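Local coordinates for AlyQ (Persicobacter sp. CCB-QB2, PDB 5XNR), which probably cleaves alginate by beta-elimination through its lyase domain, which is joined to a carbohydrate-binding module of the CBM32 type, at residues S208-S213 against G359-S364; A254-G259 against A268-L273; G264-M269 against S281-K286; S289-K294 against Y336-G341. All blocks are in the same frame, centred on the assembly; numbering follows the deposited sequence.

Contact 1 (S208-S213 against G359-S364); sequences SSYVRS and GNYTQS. With PO4 (phosphate ion), chain E.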
loop_
_atom_site.group_PDB
_atom_site.type_symbol
_atom_site.label_atom_id
_atom_site.label_comp_id
_atom_site.label_asym_id
_atom_site.label_seq_id
_atom_site.Cartn_x
_atom_site.Cartn_y
_atom_site.Cartn_z
ATOM N N SER A 208 8.671 13.806 26.783
ATOM C CA SER A 208 9.202 12.466 27.142
ATOM C C SER A 208 8.172 11.352 26.856
ATOM O O SER A 208 8.558 10.170 26.750
ATOM C CB SER A 208 9.639 12.462 28.582
ATOM O OG SER A 208 8.566 12.874 29.411
ATOM N N SER A 209 6.880 11.722 26.743
ATOM C CA SER A 209 5.783 10.812 26.325
ATOM C C SER A 209 5.991 10.378 24.876
ATOM O O SER A 209 6.465 11.177 24.050
ATOM C CB SER A 209 4.424 11.465 26.427
ATOM O OG SER A 209 4.077 11.773 27.764
ATOM N N TYR A 210 5.575 9.153 24.566
ATOM C CA TYR A 210 5.506 8.725 23.159
ATOM C C TYR A 210 4.222 9.291 22.543
ATOM O O TYR A 210 3.377 9.872 23.232
ATOM C CB TYR A 210 5.634 7.205 23.008
ATOM C CG TYR A 210 6.961 6.639 23.449
ATOM C CD1 TYR A 210 8.158 7.252 23.125
ATOM C CD2 TYR A 210 7.019 5.475 24.201
ATOM C CE1 TYR A 210 9.374 6.729 23.544
ATOM C CE2 TYR A 210 8.223 4.948 24.640
ATOM C CZ TYR A 210 9.410 5.576 24.312
ATOM O OH TYR A 210 10.592 5.052 24.750
ATOM N N VAL A 211 4.120 9.142 21.230
ATOM C CA VAL A 211 3.275 9.982 20.428
ATOM C C VAL A 211 2.297 9.074 19.688
ATOM O O VAL A 211 2.754 8.155 19.009
ATOM C CB VAL A 211 4.144 10.807 19.454
ATOM C CG1 VAL A 211 3.329 11.783 18.633
ATOM C CG2 VAL A 211 5.250 11.561 20.169
ATOM N N ARG A 212 0.987 9.330 19.791
ATOM C CA ARG A 212 0.027 8.476 19.100
ATOM C C ARG A 212 -0.919 9.284 18.206
ATOM O O ARG A 212 -1.354 10.358 18.537
ATOM C CB ARG A 212 -0.776 7.645 20.104
ATOM C CG ARG A 212 -1.789 8.416 20.938
ATOM C CD ARG A 212 -1.571 8.236 22.440
ATOM N NE ARG A 212 -1.709 6.867 22.922
ATOM C CZ ARG A 212 -1.065 6.354 23.974
ATOM N NH1 ARG A 212 -0.441 7.140 24.832
ATOM N NH2 ARG A 212 -1.014 5.046 24.139
ATOM N N SER A 213 -1.246 8.701 17.069
ATOM C CA SER A 213 -2.508 8.985 16.431
ATOM C C SER A 213 -3.290 7.673 16.304
ATOM O O SER A 213 -3.020 6.902 15.406
ATOM C CB SER A 213 -2.311 9.647 15.100
ATOM O OG SER A 213 -3.567 9.940 14.506
ATOM N N GLY A 359 -4.520 1.713 15.050
ATOM C CA GLY A 359 -3.896 2.894 14.506
ATOM C C GLY A 359 -2.400 2.892 14.750
ATOM O O GLY A 359 -1.735 1.859 14.578
ATOM N N ASN A 360 -1.897 4.029 15.224
ATOM C CA ASN A 360 -0.455 4.343 15.244
ATOM C C ASN A 360 -0.048 4.901 16.614
ATOM O O ASN A 360 -0.409 6.032 16.963
ATOM C CB ASN A 360 -0.120 5.329 14.123
ATOM C CG ASN A 360 1.274 5.919 14.191
ATOM O OD1 ASN A 360 2.016 5.691 15.161
ATOM N ND2 ASN A 360 1.629 6.686 13.158
ATOM N N TYR A 361 0.724 4.118 17.365
ATOM C CA TYR A 361 1.382 4.612 18.598
ATOM C C TYR A 361 2.904 4.593 18.403
ATOM O O TYR A 361 3.518 3.549 18.564
ATOM C CB TYR A 361 0.969 3.745 19.789
ATOM C CG TYR A 361 1.479 4.151 21.155
ATOM C CD1 TYR A 361 1.840 5.454 21.465
ATOM C CD2 TYR A 361 1.510 3.220 22.187
ATOM C CE1 TYR A 361 2.259 5.804 22.745
ATOM C CE2 TYR A 361 1.912 3.558 23.472
ATOM C CZ TYR A 361 2.297 4.854 23.758
ATOM O OH TYR A 361 2.723 5.159 25.021
ATOM N N THR A 362 3.505 5.729 18.055
ATOM C CA THR A 362 4.913 5.749 17.666
ATOM C C THR A 362 5.757 5.778 18.940
ATOM O O THR A 362 5.571 6.668 19.797
ATOM C CB THR A 362 5.201 6.915 16.717
ATOM O OG1 THR A 362 4.428 6.689 15.539
ATOM C CG2 THR A 362 6.665 7.058 16.351
ATOM N N GLN A 363 6.685 4.832 19.077
ATOM C CA GLN A 363 7.486 4.774 20.292
ATOM C C GLN A 363 8.732 5.672 20.157
ATOM O O GLN A 363 9.851 5.203 20.352
ATOM C CB GLN A 363 7.879 3.326 20.589
ATOM C CG GLN A 363 6.698 2.366 20.662
ATOM C CD GLN A 363 5.743 2.705 21.776
ATOM O OE1 GLN A 363 6.001 2.427 22.951
ATOM N NE2 GLN A 363 4.619 3.298 21.400
ATOM N N SER A 364 8.566 6.958 19.822
ATOM C CA SER A 364 9.695 7.903 19.879
ATOM C C SER A 364 9.198 9.283 20.315
ATOM O O SER A 364 7.997 9.476 20.505
ATOM C CB SER A 364 10.452 7.969 18.576
ATOM O OG SER A 364 11.706 8.615 18.778
HETATM P P PO4 E . 11.035 1.518 25.166
HETATM O O1 PO4 E . 10.499 1.651 23.764
HETATM O O2 PO4 E . 12.555 1.584 25.094
HETATM O O3 PO4 E . 10.485 2.631 26.067
HETATM O O4 PO4 E . 10.594 0.206 25.782
#
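Within the curled antiparallel sheet of the lyase domain, Val211 and Thr362 form a hydrogen-bonded pair: Val211 N reaches Thr362 O almost straight (3.2 Å, 172°), and Thr362 N returns a 2.7 Å bond to Val211 O. Arg212 and Tyr361 are a non-hydrogen-bonded pair whose side chains share a face. The Arg212 guanidinium stacks flat on the phenol in a cation-pi contact, CZ 3.8 Å from the centroid of the Tyr361 ring and the planes 21° apart. Gln363 NE2 covers the opposite ring face while donating to Tyr361 O, and a salt bridge to Glu214 steadies the arginine. On the other face of the sheet, compact Val211, Asn360 and Thr362 fit against Ala196; Thr362 OG1 donates to Asn360 OD1 over 2.6 Å, on a lone pair. Tyr210, with CG anti to its carbonyl carbon (chi1 -64°), lays its ring over Gln363 C, and its OH donates to phosphate O3 at 2.8 Å. A leucine in place of Tyr210 would probably cost the phosphate its phenol donor, leaving Lys249 and Arg272 to hold it, and cover Gln363 less well. These paired Arg-Ser-Glu and Gly-Asn-Tyr-Thr-Gln sequences resemble the cleft-lining signatures of jelly-roll alginate lyases of polysaccharide lyase family 7.

Contact 2 (A254-G259 against A268-L273); sequences ATQIHG and AMVMRL. With PO4 (phosphate ion), chain E.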
loop_
_atom_site.group_PDB
_atom_site.type_symbol
_atom_site.label_atom_id
_atom_site.label_comp_id
_atom_site.label_asym_id
_atom_site.label_seq_id
_atom_site.Cartn_x
_atom_site.Cartn_y
_atom_site.Cartn_z
ATOM N N ALA A 254 1.186 -0.815 16.406
ATOM C CA ALA A 254 -0.047 -0.679 15.632
ATOM C C ALA A 254 -1.236 -1.235 16.435
ATOM O O ALA A 254 -1.757 -0.557 17.335
ATOM C CB ALA A 254 0.111 -1.321 14.274
ATOM N N THR A 255 -1.690 -2.429 16.104
ATOM C CA THR A 255 -2.903 -3.003 16.746
ATOM C C THR A 255 -2.609 -3.384 18.197
ATOM O O THR A 255 -1.516 -3.854 18.466
ATOM C CB THR A 255 -3.372 -4.222 15.954
ATOM O OG1 THR A 255 -3.377 -3.796 14.587
ATOM C CG2 THR A 255 -4.733 -4.732 16.390
ATOM N N GLN A 256 -3.574 -3.221 19.113
ATOM C CA GLN A 256 -3.332 -3.529 20.543
ATOM C C GLN A 256 -4.579 -4.053 21.259
ATOM O O GLN A 256 -5.706 -3.647 20.953
ATOM C CB GLN A 256 -2.928 -2.294 21.344
ATOM C CG GLN A 256 -2.022 -1.347 20.587
ATOM C CD GLN A 256 -1.819 -0.071 21.362
ATOM O OE1 GLN A 256 -1.667 -0.084 22.588
ATOM N NE2 GLN A 256 -1.829 1.038 20.631
ATOM N N ILE A 257 -4.328 -4.947 22.228
ATOM C CA ILE A 257 -5.257 -5.266 23.306
ATOM C C ILE A 257 -4.678 -4.621 24.569
ATOM O O ILE A 257 -3.480 -4.800 24.822
ATOM C CB ILE A 257 -5.436 -6.786 23.499
ATOM C CG1 ILE A 257 -5.938 -7.465 22.227
ATOM C CG2 ILE A 257 -6.359 -7.080 24.670
ATOM C CD1 ILE A 257 -6.026 -8.964 22.331
ATOM N N HIS A 258 -5.508 -3.890 25.327
ATOM C CA HIS A 258 -5.075 -3.197 26.544
ATOM C C HIS A 258 -5.931 -3.661 27.732
ATOM O O HIS A 258 -7.129 -3.884 27.569
ATOM C CB HIS A 258 -5.164 -1.676 26.343
ATOM C CG HIS A 258 -3.993 -0.908 26.861
ATOM N ND1 HIS A 258 -3.020 -0.376 26.004
ATOM C CD2 HIS A 258 -3.635 -0.567 28.130
ATOM C CE1 HIS A 258 -2.102 0.242 26.731
ATOM N NE2 HIS A 258 -2.462 0.139 28.050
ATOM N N GLY A 259 -5.295 -3.851 28.897
ATOM C CA GLY A 259 -5.965 -3.995 30.235
ATOM C C GLY A 259 -5.430 -2.960 31.223
ATOM O O GLY A 259 -4.755 -2.020 30.767
ATOM N N ALA A 268 -1.397 -5.802 26.925
ATOM C CA ALA A 268 -1.335 -7.262 27.032
ATOM C C ALA A 268 -0.802 -7.884 25.740
ATOM O O ALA A 268 -0.049 -8.857 25.773
ATOM C CB ALA A 268 -2.722 -7.804 27.354
ATOM N N MET A 269 -1.223 -7.333 24.610
ATOM C CA MET A 269 -0.877 -7.924 23.334
ATOM C C MET A 269 -0.914 -6.845 22.249
ATOM O O MET A 269 -1.989 -6.304 21.975
ATOM C CB MET A 269 -1.851 -9.048 22.973
ATOM C CG MET A 269 -1.444 -9.806 21.723
ATOM S SD MET A 269 -2.510 -11.229 21.413
ATOM C CE MET A 269 -1.920 -11.810 19.824
ATOM N N VAL A 270 0.253 -6.546 21.657
ATOM C CA VAL A 270 0.373 -5.493 20.643
ATOM C C VAL A 270 1.243 -6.019 19.515
ATOM O O VAL A 270 2.013 -6.899 19.731
ATOM C CB VAL A 270 0.939 -4.165 21.184
ATOM C CG1 VAL A 270 0.292 -3.776 22.502
ATOM C CG2 VAL A 270 2.451 -4.180 21.331
ATOM N N MET A 271 1.043 -5.468 18.330
ATOM C CA MET A 271 1.918 -5.665 17.193
ATOM C C MET A 271 2.895 -4.493 17.157
ATOM O O MET A 271 2.460 -3.356 17.254
ATOM C CB MET A 271 1.119 -5.706 15.890
ATOM C CG MET A 271 1.867 -5.220 14.663
ATOM S SD MET A 271 1.002 -5.628 13.104
ATOM C CE MET A 271 1.223 -7.406 13.098
ATOM N N ARG A 272 4.188 -4.796 17.035
ATOM C CA ARG A 272 5.257 -3.813 17.117
ATOM C C ARG A 272 6.205 -3.984 15.927
ATOM O O ARG A 272 6.415 -5.075 15.467
ATOM C CB ARG A 272 6.015 -3.989 18.432
ATOM C CG ARG A 272 6.878 -2.789 18.791
ATOM C CD ARG A 272 7.305 -2.721 20.243
ATOM N NE ARG A 272 8.394 -1.769 20.425
ATOM C CZ ARG A 272 8.543 -0.954 21.478
ATOM N NH1 ARG A 272 9.641 -0.224 21.591
ATOM N NH2 ARG A 272 7.610 -0.865 22.411
ATOM N N LEU A 273 6.717 -2.884 15.394
ATOM C CA LEU A 273 7.722 -2.905 14.312
ATOM C C LEU A 273 8.944 -2.166 14.826
ATOM O O LEU A 273 8.820 -1.025 15.295
ATOM C CB LEU A 273 7.181 -2.214 13.057
ATOM C CG LEU A 273 8.145 -2.160 11.872
ATOM C CD1 LEU A 273 8.653 -3.540 11.502
ATOM C CD2 LEU A 273 7.477 -1.519 10.664
HETATM P P PO4 E . 11.035 1.518 25.166
HETATM O O1 PO4 E . 10.499 1.651 23.764
HETATM O O2 PO4 E . 12.555 1.584 25.094
HETATM O O3 PO4 E . 10.485 2.631 26.067
HETATM O O4 PO4 E . 10.594 0.206 25.782
#
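Ile257 N donates to Met269 O in a short, straight bond (2.7 Å, 173°), while the return bond from Met269 N to Ile257 O is weak at 3.4 Å. Farther along, Met271 N binds Thr255 O at 3.0 Å and Ala254 N binds Met271 O at 3.0 Å, carrying the pairing past the corner at Thr255. Between these bonded positions Gln256 and Val270 project together from one face, with Gln256 CB 3.7 Å from Val270 CG1; Val270 holds that methyl anti to its carbonyl carbon (chi1 -45°), beside the glutamine chain. On the other face, Ile257 CD1 comes within 4.2 Å of Met269 CB, and both apolar chains are long enough to reach Phe307 of strand 302-310. Beyond this shell, Arg272 extends on the Val270 side of its strand and donates from NH1 to phosphate O1 at 3.0 Å, the oxygen lying in the guanidinium plane at its edge. Its NE is paired with Glu274, and His258 is held through NE2 by Asp266. Ala268 and Met269 together face Ile257, a classic beta bulge in an antiparallel hairpin whose first strand carries a Gln-Ile-His sequence like that lining the cleft in family 7 alginate lyases.

Contact 3 (G264-M269 against S281-K286); sequences GIDDAM and SFNGGK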
loop_
_atom_site.group_PDB
_atom_site.type_symbol
_atom_site.label_atom_id
_atom_site.label_comp_id
_atom_site.label_asym_id
_atom_site.label_seq_id
_atom_site.Cartn_x
_atom_site.Cartn_y
_atom_site.Cartn_z
ATOM N N GLY A 264 -0.850 -5.560 36.301
ATOM C CA GLY A 264 0.327 -6.140 35.626
ATOM C C GLY A 264 0.021 -6.606 34.204
ATOM O O GLY A 264 0.802 -7.385 33.621
ATOM N N ILE A 265 -1.098 -6.122 33.636
ATOM C CA ILE A 265 -1.552 -6.510 32.323
ATOM C C ILE A 265 -1.130 -5.430 31.320
ATOM O O ILE A 265 -0.302 -5.685 30.446
ATOM C CB ILE A 265 -3.075 -6.741 32.345
ATOM C CG1 ILE A 265 -3.469 -7.809 33.370
ATOM C CG2 ILE A 265 -3.597 -7.080 30.957
ATOM C CD1 ILE A 265 -3.117 -9.233 32.958
ATOM N N ASP A 266 -1.668 -4.225 31.472
ATOM C CA ASP A 266 -1.343 -3.078 30.602
ATOM C C ASP A 266 -1.568 -3.474 29.129
ATOM O O ASP A 266 -2.636 -3.989 28.768
ATOM C CB ASP A 266 0.066 -2.554 30.916
ATOM C CG ASP A 266 0.363 -1.124 30.451
ATOM O OD1 ASP A 266 -0.600 -0.349 30.212
ATOM O OD2 ASP A 266 1.575 -0.780 30.344
ATOM N N ASP A 267 -0.565 -3.240 28.282
ATOM C CA ASP A 267 -0.643 -3.519 26.845
ATOM C C ASP A 267 -0.372 -5.016 26.649
ATOM O O ASP A 267 0.696 -5.429 26.234
ATOM C CB ASP A 267 0.285 -2.576 26.048
ATOM C CG ASP A 267 1.757 -2.554 26.476
ATOM O OD1 ASP A 267 2.017 -2.577 27.695
ATOM O OD2 ASP A 267 2.639 -2.507 25.589
ATOM N N ALA A 268 -1.397 -5.802 26.925
ATOM C CA ALA A 268 -1.335 -7.262 27.032
ATOM C C ALA A 268 -0.802 -7.884 25.740
ATOM O O ALA A 268 -0.049 -8.857 25.773
ATOM C CB ALA A 268 -2.722 -7.804 27.354
ATOM N N MET A 269 -1.223 -7.333 24.610
ATOM C CA MET A 269 -0.877 -7.924 23.334
ATOM C C MET A 269 -0.914 -6.845 22.249
ATOM O O MET A 269 -1.989 -6.304 21.975
ATOM C CB MET A 269 -1.851 -9.048 22.973
ATOM C CG MET A 269 -1.444 -9.806 21.723
ATOM S SD MET A 269 -2.510 -11.229 21.413
ATOM C CE MET A 269 -1.920 -11.810 19.824
ATOM N N SER A 281 4.188 -8.179 21.135
ATOM C CA SER A 281 4.802 -7.916 22.447
ATOM C C SER A 281 3.735 -7.894 23.539
ATOM O O SER A 281 2.675 -7.302 23.362
ATOM C CB SER A 281 5.567 -6.614 22.463
ATOM O OG SER A 281 6.451 -6.585 23.573
ATOM N N PHE A 282 4.076 -8.475 24.679
ATOM C CA PHE A 282 3.099 -8.766 25.697
ATOM C C PHE A 282 3.504 -8.034 26.980
ATOM O O PHE A 282 4.287 -8.551 27.742
ATOM C CB PHE A 282 2.978 -10.285 25.847
ATOM C CG PHE A 282 2.746 -11.036 24.557
ATOM C CD1 PHE A 282 3.809 -11.464 23.774
ATOM C CD2 PHE A 282 1.462 -11.339 24.124
ATOM C CE1 PHE A 282 3.586 -12.153 22.586
ATOM C CE2 PHE A 282 1.237 -12.034 22.940
ATOM C CZ PHE A 282 2.299 -12.443 22.168
ATOM N N ASN A 283 2.963 -6.827 27.189
ATOM C CA ASN A 283 3.352 -5.900 28.271
ATOM C C ASN A 283 4.872 -5.690 28.229
ATOM O O ASN A 283 5.573 -5.708 29.266
ATOM C CB ASN A 283 2.837 -6.354 29.643
ATOM C CG ASN A 283 2.846 -5.283 30.722
ATOM O OD1 ASN A 283 3.254 -4.145 30.490
ATOM N ND2 ASN A 283 2.408 -5.645 31.920
ATOM N N GLY A 284 5.380 -5.448 27.022
ATOM C CA GLY A 284 6.795 -5.142 26.830
ATOM C C GLY A 284 7.688 -6.195 27.467
ATOM O O GLY A 284 8.651 -5.847 28.130
ATOM N N GLY A 285 7.330 -7.471 27.303
ATOM C CA GLY A 285 8.176 -8.570 27.738
ATOM C C GLY A 285 7.884 -9.067 29.153
ATOM O O GLY A 285 8.502 -10.037 29.583
ATOM N N LYS A 286 6.943 -8.458 29.871
ATOM C CA LYS A 286 6.741 -8.773 31.280
ATOM C C LYS A 286 5.788 -9.959 31.448
ATOM O O LYS A 286 5.825 -10.610 32.480
ATOM C CB LYS A 286 6.186 -7.561 32.031
ATOM C CG LYS A 286 7.151 -6.389 32.162
ATOM C CD LYS A 286 6.737 -5.334 33.193
ATOM C CE LYS A 286 7.187 -3.932 32.826
ATOM N NZ LYS A 286 7.497 -3.121 34.028
HETATM O O HOH W 1 4.043 -1.951 29.335
#
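Asn283 makes the hydrogen bonds that tie loop 281-286 to Asp267 and Gly264 in loop 264-269. Its backbone N donates to Asp267 O (2.8 Å, 149°) from above the carbonyl plane. CG stands anti to the backbone N (chi1 -163°), carrying the amide across the other loop, where ND2 makes a weak bond to Gly264 O at 2.9 Å. A water 2.7 Å from Asp267 OD1 and 2.6 Å from Asn283 OD1 is placed to donate to both acceptors, though it has more of them in reach than protons. An alanine at Asn283 would probably leave Gly264 O without its side-chain donor and the water without one of its acceptors. Asn283 also opens a type I' beta turn, closed by Lys286 N on Asn283 O at 3.1 Å; Gly284 and Gly285 suit its central positions because both have positive phi, and asparagine tolerates its own left-handed backbone. Apolar contacts lie nearer the strands: Met269 and Phe282 run alongside each other, Met269 CG 3.7 Å from Phe282 CE2, its sulfur oblique to the ring in a Met-aromatic contact. A weaker C-H contact reaches Ala268 O, which lies at the ring edge and 3.2 Å from Phe282 CA.

Contact 4 (S289-K294 against Y336-G341); sequences SDLTIK and YLIKDG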
loop_
_atom_site.group_PDB
_atom_site.type_symbol
_atom_site.label_atom_id
_atom_site.label_comp_id
_atom_site.label_asym_id
_atom_site.label_seq_id
_atom_site.Cartn_x
_atom_site.Cartn_y
_atom_site.Cartn_z
ATOM N N SER A 289 7.876 -13.620 26.453
ATOM C CA SER A 289 8.862 -13.050 25.551
ATOM C C SER A 289 8.175 -12.570 24.256
ATOM O O SER A 289 7.122 -13.064 23.869
ATOM C CB SER A 289 10.003 -14.020 25.304
ATOM O OG SER A 289 9.571 -15.131 24.543
ATOM N N ASP A 290 8.752 -11.542 23.641
ATOM C CA ASP A 290 8.308 -11.058 22.333
ATOM C C ASP A 290 8.200 -12.249 21.379
ATOM O O ASP A 290 9.027 -13.127 21.424
ATOM C CB ASP A 290 9.287 -10.028 21.739
ATOM C CG ASP A 290 9.481 -8.734 22.527
ATOM O OD1 ASP A 290 8.616 -8.389 23.365
ATOM O OD2 ASP A 290 10.490 -8.049 22.266
ATOM N N LEU A 291 7.233 -12.237 20.481
ATOM C CA LEU A 291 7.130 -13.286 19.466
ATOM C C LEU A 291 7.194 -12.693 18.050
ATOM O O LEU A 291 6.352 -11.890 17.625
ATOM C CB LEU A 291 5.821 -14.041 19.681
ATOM C CG LEU A 291 5.613 -15.262 18.790
ATOM C CD1 LEU A 291 6.571 -16.383 19.177
ATOM C CD2 LEU A 291 4.167 -15.725 18.894
ATOM N N THR A 292 8.172 -13.163 17.302
ATOM C CA THR A 292 8.462 -12.617 16.026
ATOM C C THR A 292 7.437 -13.123 15.013
ATOM O O THR A 292 7.109 -14.305 14.986
ATOM C CB THR A 292 9.874 -12.982 15.546
ATOM O OG1 THR A 292 10.837 -12.481 16.481
ATOM C CG2 THR A 292 10.137 -12.446 14.149
ATOM N N ILE A 293 6.973 -12.190 14.198
ATOM C CA ILE A 293 6.102 -12.456 13.071
ATOM C C ILE A 293 6.958 -12.585 11.807
ATOM O O ILE A 293 6.857 -13.580 11.119
ATOM C CB ILE A 293 5.025 -11.358 12.953
ATOM C CG1 ILE A 293 4.237 -11.186 14.254
ATOM C CG2 ILE A 293 4.102 -11.654 11.789
ATOM C CD1 ILE A 293 3.348 -9.947 14.316
ATOM N N LYS A 294 7.797 -11.574 11.554
ATOM C CA LYS A 294 8.667 -11.458 10.387
ATOM C C LYS A 294 9.974 -10.754 10.785
ATOM O O LYS A 294 9.951 -9.826 11.571
ATOM C CB LYS A 294 8.019 -10.574 9.311
ATOM C CG LYS A 294 6.856 -11.175 8.538
ATOM C CD LYS A 294 7.223 -11.737 7.167
ATOM C CE LYS A 294 6.496 -13.031 6.833
ATOM N NZ LYS A 294 6.249 -13.138 5.377
ATOM N N TYR A 336 -2.834 -19.371 8.713
ATOM C CA TYR A 336 -2.211 -18.051 8.938
ATOM C C TYR A 336 -1.900 -17.810 10.419
ATOM O O TYR A 336 -1.542 -16.714 10.778
ATOM C CB TYR A 336 -3.151 -16.959 8.428
ATOM C CG TYR A 336 -3.502 -17.084 6.971
ATOM C CD1 TYR A 336 -2.600 -16.695 6.002
ATOM C CD2 TYR A 336 -4.708 -17.613 6.545
ATOM C CE1 TYR A 336 -2.881 -16.812 4.646
ATOM C CE2 TYR A 336 -5.013 -17.733 5.192
ATOM C CZ TYR A 336 -4.092 -17.334 4.234
ATOM O OH TYR A 336 -4.349 -17.401 2.892
ATOM N N LEU A 337 -2.048 -18.814 11.277
ATOM C CA LEU A 337 -1.722 -18.668 12.692
ATOM C C LEU A 337 -0.214 -18.491 12.850
ATOM O O LEU A 337 0.559 -19.171 12.176
ATOM C CB LEU A 337 -2.170 -19.923 13.446
ATOM C CG LEU A 337 -3.660 -19.982 13.779
ATOM C CD1 LEU A 337 -4.041 -21.356 14.303
ATOM C CD2 LEU A 337 -4.045 -18.897 14.783
ATOM N N ILE A 338 0.180 -17.585 13.737
ATOM C CA ILE A 338 1.551 -17.518 14.187
ATOM C C ILE A 338 1.630 -18.395 15.447
ATOM O O ILE A 338 1.152 -18.025 16.528
ATOM C CB ILE A 338 2.027 -16.062 14.410
ATOM C CG1 ILE A 338 2.348 -15.326 13.112
ATOM C CG2 ILE A 338 3.268 -16.021 15.287
ATOM C CD1 ILE A 338 1.408 -15.597 12.000
ATOM N N LYS A 339 2.224 -19.571 15.272
ATOM C CA LYS A 339 2.356 -20.544 16.329
ATOM C C LYS A 339 3.565 -20.213 17.197
ATOM O O LYS A 339 4.524 -19.580 16.780
ATOM C CB LYS A 339 2.530 -21.962 15.771
ATOM C CG LYS A 339 1.245 -22.666 15.347
ATOM C CD LYS A 339 0.923 -22.516 13.870
ATOM C CE LYS A 339 1.376 -23.692 13.026
ATOM N NZ LYS A 339 0.323 -24.730 12.913
ATOM N N ASP A 340 3.488 -20.704 18.410
ATOM C CA ASP A 340 4.536 -20.545 19.381
ATOM C C ASP A 340 4.939 -21.932 19.876
ATOM O O ASP A 340 4.187 -22.574 20.610
ATOM C CB ASP A 340 4.080 -19.670 20.545
ATOM C CG ASP A 340 5.068 -19.672 21.688
ATOM O OD1 ASP A 340 6.282 -19.425 21.411
ATOM O OD2 ASP A 340 4.614 -19.919 22.835
ATOM N N GLY A 341 6.125 -22.374 19.464
ATOM C CA GLY A 341 6.495 -23.770 19.630
ATOM C C GLY A 341 5.388 -24.667 19.103
ATOM O O GLY A 341 4.971 -24.518 17.935
#
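The backbones of 289-294 and 336-341 stay apart, with CA atoms 6.9 Å from each other at Ile293 and Ile338 and 7.7 Å at Leu291 and Asp340, and no hydrogen bond spans the gap. Side chains bridge it instead. Leu291 and Ile338 run antiparallel past each other, and their methyls meet where Leu291 CD2 comes 3.7 Å from Ile338 CG2. With CG anti to the backbone N (chi1 -174°), the leucine is carried toward the loop, and from there CD1 lies 3.8 Å from Asp340 OD1, touching the carboxylate with a methyl. Asp340 turns its other oxygen, OD2, to a salt bridge with Arg288, so its charge is met close to the apolar patch. Ile293 adds a looser contact, its CG2 4.3 Å from Ile338 CG1. Branched aliphatic residues suit this partly exposed seam, since their several methyls make contacts without needing polar partners. Ile293 and Lys294 both face Leu278 in a classic beta bulge, at the corner where strand 291-294 is broken. That strand pairs with strand 277-281. The loop holding Ile338 follows helix 324-330, is bonded through its backbone to Leu316 of strand 313-319, and rests the Ile338 side chain on Tyr318, which Ile293 also touches. The contact thus joins strand 291-294 of one sheet to a loop lying along a strand of the other.

How the contacts relate
All four contacts lie in the lyase domain, contacts 2, 3 and 4 inside the chain loop that contact 1 closes. Contacts 1 and 2, with centres 13 Å apart, converge on the same phosphate, probably from the crystallisation liquor, which Lys249 also binds; such an anion site is consistent with a cleft for acidic alginate. Contact 3, about 8 Å from contact 2 between centres, shares Ala268 and Met269 with it and brings the loop closing that hairpin against the next loop. Contact 4 meets contact 3 where Ser281 OG lies 2.8 Å from Asp290 OD1, and meets contact 2 through Met271 CE and Ile293 CD1, 3.5 Å apart. Contacts 1 and 4, centres about 24 Å apart, do not touch.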